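Local coordinates for protein V-type ATP synthase alpha chain (Nanoarchaeum equitans Kin4-M, PDB 5BN4) that belongs to the ATP synthase alpha/beta family as the A subunit of a V-type complex, with a P-loop-type domain that binds the nucleotide analogue ANP in the model, at residues A[486-491]-A[508-513]; A[493-498]-A[544-549]. All blocks are in the same frame, centred on the assembly; numbering follows the deposited sequence.

Interaction 1. Residues A[486-491]-A[508-513]; sequences EGFLQQ and ELMRII. With ANP (phosphoaminophosphonic acid-adenylate ester), chain C.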
# COMPACT_ATOMS: atom_id res chain seq x y z
N GLU A 486 -4.31 -2.94 -37.49
CA GLU A 486 -3.21 -3.54 -38.24
C GLU A 486 -2.86 -2.78 -39.52
O GLU A 486 -1.77 -2.97 -40.07
CB GLU A 486 -3.53 -5.00 -38.58
CG GLU A 486 -3.65 -5.90 -37.37
CD GLU A 486 -4.00 -7.33 -37.75
OE1 GLU A 486 -4.03 -7.63 -38.97
OE2 GLU A 486 -4.24 -8.15 -36.84
N GLY A 487 -3.76 -1.93 -39.99
CA GLY A 487 -3.56 -1.25 -41.25
C GLY A 487 -3.19 0.22 -41.14
O GLY A 487 -2.44 0.73 -41.98
N PHE A 488 -3.70 0.90 -40.12
CA PHE A 488 -3.50 2.34 -39.99
C PHE A 488 -2.68 2.71 -38.76
O PHE A 488 -1.69 3.43 -38.86
CB PHE A 488 -4.85 3.05 -39.96
CG PHE A 488 -4.75 4.55 -39.86
CD1 PHE A 488 -4.41 5.31 -40.97
CD2 PHE A 488 -5.00 5.20 -38.67
CE1 PHE A 488 -4.31 6.68 -40.89
CE2 PHE A 488 -4.91 6.58 -38.58
CZ PHE A 488 -4.57 7.32 -39.69
N LEU A 489 -3.12 2.24 -37.59
CA LEU A 489 -2.47 2.59 -36.33
C LEU A 489 -1.06 2.03 -36.22
O LEU A 489 -0.13 2.74 -35.80
CB LEU A 489 -3.33 2.14 -35.15
CG LEU A 489 -4.72 2.77 -35.07
CD1 LEU A 489 -5.48 2.27 -33.86
CD2 LEU A 489 -4.61 4.29 -35.04
N GLN A 490 -0.88 0.77 -36.60
CA GLN A 490 0.44 0.16 -36.60
C GLN A 490 1.33 0.76 -37.69
O GLN A 490 0.86 1.06 -38.78
CB GLN A 490 0.35 -1.36 -36.78
CG GLN A 490 -0.29 -2.08 -35.61
CD GLN A 490 -0.26 -3.58 -35.77
OE1 GLN A 490 -1.03 -4.30 -35.13
NE2 GLN A 490 0.64 -4.07 -36.62
N GLN A 491 2.61 0.92 -37.37
CA GLN A 491 3.56 1.50 -38.32
C GLN A 491 4.97 1.00 -38.04
O GLN A 491 5.56 1.32 -37.01
CB GLN A 491 3.50 3.03 -38.24
CG GLN A 491 4.33 3.74 -39.29
CD GLN A 491 4.05 5.22 -39.35
OE1 GLN A 491 3.06 5.71 -38.80
NE2 GLN A 491 4.91 5.96 -40.03
N GLU A 508 -4.93 8.80 -47.54
CA GLU A 508 -5.38 7.79 -48.49
C GLU A 508 -5.78 6.50 -47.79
O GLU A 508 -6.74 5.84 -48.19
CB GLU A 508 -4.30 7.51 -49.55
CG GLU A 508 -4.36 8.48 -50.72
CD GLU A 508 -5.73 8.50 -51.37
OE1 GLU A 508 -6.27 7.40 -51.63
OE2 GLU A 508 -6.26 9.60 -51.61
N LEU A 509 -5.05 6.14 -46.74
CA LEU A 509 -5.39 4.99 -45.92
C LEU A 509 -6.74 5.19 -45.24
O LEU A 509 -7.54 4.27 -45.15
CB LEU A 509 -4.31 4.72 -44.88
CG LEU A 509 -3.08 3.95 -45.36
CD1 LEU A 509 -2.05 3.83 -44.25
CD2 LEU A 509 -3.49 2.58 -45.87
N MET A 510 -6.98 6.41 -44.77
CA MET A 510 -8.24 6.74 -44.13
C MET A 510 -9.39 6.67 -45.13
O MET A 510 -10.45 6.12 -44.83
CB MET A 510 -8.18 8.13 -43.50
CG MET A 510 -7.12 8.29 -42.42
SD MET A 510 -7.07 9.96 -41.76
CE MET A 510 -8.72 10.09 -41.06
N ARG A 511 -9.16 7.24 -46.31
CA ARG A 511 -10.19 7.31 -47.34
C ARG A 511 -10.58 5.93 -47.87
O ARG A 511 -11.75 5.68 -48.14
CB ARG A 511 -9.74 8.22 -48.48
CG ARG A 511 -9.78 9.70 -48.14
CD ARG A 511 -9.13 10.55 -49.22
NE ARG A 511 -9.28 11.98 -48.97
CZ ARG A 511 -8.60 12.92 -49.62
NH1 ARG A 511 -7.73 12.60 -50.55
NH2 ARG A 511 -8.80 14.20 -49.32
N ILE A 512 -9.60 5.04 -48.01
CA ILE A 512 -9.86 3.71 -48.56
C ILE A 512 -10.55 2.79 -47.54
O ILE A 512 -11.36 1.95 -47.90
CB ILE A 512 -8.58 3.06 -49.13
CG1 ILE A 512 -8.92 1.81 -49.94
CG2 ILE A 512 -7.57 2.74 -48.03
CD1 ILE A 512 -9.85 2.07 -51.11
N ILE A 513 -10.22 2.98 -46.26
CA ILE A 513 -10.86 2.20 -45.20
C ILE A 513 -12.31 2.65 -45.01
O ILE A 513 -13.21 1.83 -44.82
CB ILE A 513 -10.09 2.33 -43.87
CG1 ILE A 513 -8.72 1.65 -43.98
CG2 ILE A 513 -10.87 1.70 -42.73
CD1 ILE A 513 -7.84 1.84 -42.76
PG ANP C . 13.45 3.04 -23.99
O1G ANP C . 14.51 2.37 -24.92
O2G ANP C . 13.77 4.60 -23.86
O3G ANP C . 13.51 2.43 -22.58
PB ANP C . 11.09 1.56 -24.37
O1B ANP C . 9.62 1.98 -24.08
O2B ANP C . 11.62 0.79 -23.14
N3B ANP C . 11.97 2.96 -24.69
PA ANP C . 11.94 0.87 -26.93
O1A ANP C . 11.62 2.30 -27.42
O2A ANP C . 13.48 0.78 -26.64
O3A ANP C . 11.07 0.64 -25.60
O5' ANP C . 11.48 -0.20 -27.97
C5' ANP C . 11.22 -1.53 -27.51
C4' ANP C . 10.93 -2.43 -28.69
O4' ANP C . 9.81 -2.01 -29.37
C3' ANP C . 12.12 -2.43 -29.65
O3' ANP C . 12.79 -3.60 -29.62
C2' ANP C . 11.54 -2.21 -30.99
O2' ANP C . 11.86 -3.20 -31.92
C1' ANP C . 10.05 -2.18 -30.75
N9 ANP C . 9.35 -1.13 -31.51
C8 ANP C . 8.93 0.05 -31.03
N7 ANP C . 8.35 0.74 -31.99
C5 ANP C . 8.38 0.03 -33.12
C6 ANP C . 7.92 0.25 -34.41
N6 ANP C . 7.26 1.48 -34.73
N1 ANP C . 8.10 -0.69 -35.36
C2 ANP C . 8.73 -1.86 -35.08
N3 ANP C . 9.18 -2.10 -33.83
C4 ANP C . 9.02 -1.18 -32.83
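F488 reaches out from the last turn of helix 472-489 and sets its ring against L509 and M510 on helix 503-521. CG lies anti to the backbone N (chi1 -178°), which brings the ring to both residues. Two ring carbons do most of the touching: CD1 of F488 lies 4.0 Å from CB of L509, which comes to the edge of the ring near its plane, while CE1 of F488 is 3.6 Å from CG of M510, which approaches obliquely. M510 bends at its last torsion (chi3 62°), and its SD sits 5.1 Å from the centroid of the F488 ring, 52° off the normal: a Met-aromatic contact of slanted geometry.

One turn further along, I513 sends CD1 to within 4.3 Å of CB of F488, at the root of the ring. L509 puts its CD1 3.9 Å from the backbone O of G487. Apolar side chains thus carry the contact between the segments, and all five touching residues are buried. I209 and M210 of helix 205-210 also touch F488, and helix 441-463 packs on M510 and I513.

Past F488 the helix ends and Q490 leaves helical geometry, so the chain can turn toward the nucleotide analogue, where O of Q491 accepts a hydrogen bond from N6 of ANP at 2.8 Å. NE2 of Q491 is hydrogen-bonded to the backbone O atoms of G203, D498 and S499, and its OE1 to the N of R205. This is helix-helix packing in the helical C-terminal domain, from which the loop after the helix runs on to the adenine.

Interaction 2. Residues A[493-498]-A[544-549]; sequences AFDEND and LRYKSL. With ANP (phosphoaminophosphonic acid-adenylate ester), chain C.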
# COMPACT_ATOMS: atom_id res chain seq x y z
N ALA A 493 8.56 0.95 -37.82
CA ALA A 493 9.62 1.94 -37.81
C ALA A 493 10.86 1.45 -38.55
O ALA A 493 11.68 2.25 -39.01
CB ALA A 493 9.99 2.30 -36.38
N PHE A 494 10.99 0.13 -38.67
CA PHE A 494 12.18 -0.46 -39.27
C PHE A 494 11.88 -1.09 -40.63
O PHE A 494 12.62 -1.94 -41.11
CB PHE A 494 12.81 -1.47 -38.32
CG PHE A 494 13.14 -0.89 -36.97
CD1 PHE A 494 14.12 0.08 -36.85
CD2 PHE A 494 12.47 -1.31 -35.83
CE1 PHE A 494 14.42 0.63 -35.62
CE2 PHE A 494 12.78 -0.77 -34.60
CZ PHE A 494 13.75 0.20 -34.49
N ASP A 495 10.77 -0.66 -41.23
CA ASP A 495 10.47 -1.01 -42.61
C ASP A 495 10.81 0.20 -43.47
O ASP A 495 10.73 1.33 -43.02
CB ASP A 495 8.99 -1.37 -42.77
CG ASP A 495 8.65 -1.85 -44.16
OD1 ASP A 495 8.34 -1.00 -45.03
OD2 ASP A 495 8.69 -3.08 -44.40
N GLU A 496 11.20 -0.05 -44.72
CA GLU A 496 11.67 1.02 -45.59
C GLU A 496 10.52 1.90 -46.07
O GLU A 496 10.64 3.12 -46.14
CB GLU A 496 12.44 0.44 -46.78
CG GLU A 496 13.70 -0.35 -46.40
CD GLU A 496 13.38 -1.73 -45.83
OE1 GLU A 496 12.25 -2.21 -46.01
OE2 GLU A 496 14.28 -2.33 -45.20
N ASN A 497 9.40 1.26 -46.40
CA ASN A 497 8.25 1.98 -46.96
C ASN A 497 7.27 2.47 -45.90
O ASN A 497 6.46 3.36 -46.16
CB ASN A 497 7.52 1.09 -47.96
CG ASN A 497 8.41 0.66 -49.11
OD1 ASN A 497 9.09 1.48 -49.73
ND2 ASN A 497 8.40 -0.64 -49.40
N ASP A 498 7.35 1.88 -44.71
CA ASP A 498 6.37 2.15 -43.67
C ASP A 498 6.86 3.11 -42.59
O ASP A 498 6.06 3.76 -41.93
CB ASP A 498 5.89 0.84 -43.04
CG ASP A 498 4.63 1.01 -42.22
OD1 ASP A 498 3.88 1.98 -42.47
OD2 ASP A 498 4.39 0.17 -41.32
N LEU A 544 -1.18 -2.47 -47.17
CA LEU A 544 -0.95 -1.27 -47.97
C LEU A 544 0.20 -0.41 -47.45
O LEU A 544 0.94 0.20 -48.23
CB LEU A 544 -2.22 -0.43 -48.07
CG LEU A 544 -3.12 -0.67 -49.28
CD1 LEU A 544 -4.41 0.11 -49.15
CD2 LEU A 544 -2.39 -0.30 -50.55
N ARG A 545 0.35 -0.36 -46.13
CA ARG A 545 1.36 0.50 -45.52
C ARG A 545 2.79 -0.01 -45.74
O ARG A 545 3.75 0.73 -45.54
CB ARG A 545 1.08 0.67 -44.02
CG ARG A 545 1.04 -0.63 -43.23
CD ARG A 545 0.64 -0.35 -41.79
NE ARG A 545 0.57 -1.57 -40.98
CZ ARG A 545 1.61 -2.08 -40.32
NH1 ARG A 545 2.79 -1.49 -40.37
NH2 ARG A 545 1.45 -3.19 -39.60
N TYR A 546 2.91 -1.26 -46.16
CA TYR A 546 4.23 -1.85 -46.41
C TYR A 546 4.73 -1.58 -47.82
O TYR A 546 5.91 -1.75 -48.12
CB TYR A 546 4.20 -3.36 -46.14
CG TYR A 546 4.24 -3.72 -44.67
CD1 TYR A 546 5.44 -3.69 -43.97
CD2 TYR A 546 3.09 -4.08 -43.99
CE1 TYR A 546 5.49 -4.02 -42.62
CE2 TYR A 546 3.13 -4.41 -42.64
CZ TYR A 546 4.33 -4.38 -41.97
OH TYR A 546 4.39 -4.71 -40.63
N LYS A 547 3.82 -1.15 -48.70
CA LYS A 547 4.16 -0.90 -50.09
C LYS A 547 4.68 0.51 -50.33
O LYS A 547 4.35 1.44 -49.60
CB LYS A 547 2.96 -1.19 -51.00
CG LYS A 547 2.56 -2.65 -51.04
CD LYS A 547 1.38 -2.88 -51.96
CE LYS A 547 0.99 -4.35 -51.98
NZ LYS A 547 0.68 -4.85 -50.61
N SER A 548 5.50 0.66 -51.37
CA SER A 548 6.10 1.94 -51.72
C SER A 548 5.05 2.95 -52.18
O SER A 548 3.87 2.63 -52.28
CB SER A 548 7.16 1.75 -52.80
OG SER A 548 6.61 1.14 -53.95
N LEU A 549 5.51 4.17 -52.47
CA LEU A 549 4.62 5.22 -52.93
C LEU A 549 3.96 4.88 -54.25
O LEU A 549 2.82 5.26 -54.49
PG ANP C . 13.45 3.04 -23.99
O1G ANP C . 14.51 2.37 -24.92
O2G ANP C . 13.77 4.60 -23.86
O3G ANP C . 13.51 2.43 -22.58
PB ANP C . 11.09 1.56 -24.37
O1B ANP C . 9.62 1.98 -24.08
O2B ANP C . 11.62 0.79 -23.14
N3B ANP C . 11.97 2.96 -24.69
PA ANP C . 11.94 0.87 -26.93
O1A ANP C . 11.62 2.30 -27.42
O2A ANP C . 13.48 0.78 -26.64
O3A ANP C . 11.07 0.64 -25.60
O5' ANP C . 11.48 -0.20 -27.97
C5' ANP C . 11.22 -1.53 -27.51
C4' ANP C . 10.93 -2.43 -28.69
O4' ANP C . 9.81 -2.01 -29.37
C3' ANP C . 12.12 -2.43 -29.65
O3' ANP C . 12.79 -3.60 -29.62
C2' ANP C . 11.54 -2.21 -30.99
O2' ANP C . 11.86 -3.20 -31.92
C1' ANP C . 10.05 -2.18 -30.75
N9 ANP C . 9.35 -1.13 -31.51
C8 ANP C . 8.93 0.05 -31.03
N7 ANP C . 8.35 0.74 -31.99
C5 ANP C . 8.38 0.03 -33.12
C6 ANP C . 7.92 0.25 -34.41
N6 ANP C . 7.26 1.48 -34.73
N1 ANP C . 8.10 -0.69 -35.36
C2 ANP C . 8.73 -1.86 -35.08
N3 ANP C . 9.18 -2.10 -33.83
C4 ANP C . 9.02 -1.18 -32.83
O HOH W 1 5.00 4.09 -48.67
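D498 and R545 form a salt bridge, OD2 of D498 to NH1 of R545, whose modelled separation of 2.5 Å is too short to be taken literally. OD2 meets the guanidinium at its edge, although carboxylate and guanidinium planes are turned 44° apart. R545 starts with CG wedged between its backbone N and carbonyl carbon (chi1 59°), then runs extended to NE, crossing the D498 carboxylate at a slant. D498 has further partners: OD1 pairs with R205, and OD2 also accepts from the backbone N of D492.

N497 supplies the second link, its ND2 donating to O of Y546 at 3.0 Å. A water bridges the backbones, donating to O of N497 at 3.0 Å and to O of K547 at 2.9 Å. Within the loop, OD1 of D495 accepts from N of N497 at 2.8 Å, closing an Asx turn. The other oxygen of D495, OD2, lies at the edge of the Y546 ring, 3.3 Å from CD1, with carboxylate and ring planes 82° apart. The same ring puts CE2 over one face of the R545 guanidinium, offset toward its rim, while OD1 of N497 packs 3.6 Å from CB of S548.

At the loop's start, N of A493 donates to N1 of ANP at 3.0 Å. Shared between two arginines and a backbone amide, the carboxylate of D498 is probably kept ionised, so charge pairing joins the adenine-contacting loop to the chain ahead of helix 549-562.

Interactions 1 and 2 lie about 12 Å apart, centre to centre, on the same side of the chain's centre. Their segments alternate along the sequence: 486-491, 493-498, 508-513, then 544-549. The first pair joins helices 472-489 and 503-521; the second joins the loop between those helices to the approach to helix 549-562. They also touch directly, since R545 NE probably bonds to E486 O, and Q491 NE2 to D498 O. Both contacts include a segment that reaches the adenine of ANP, with Q491 and A493 only two residues apart. The apolar helix packing and the polar loop contact therefore touch, and each sends one segment to the adenine.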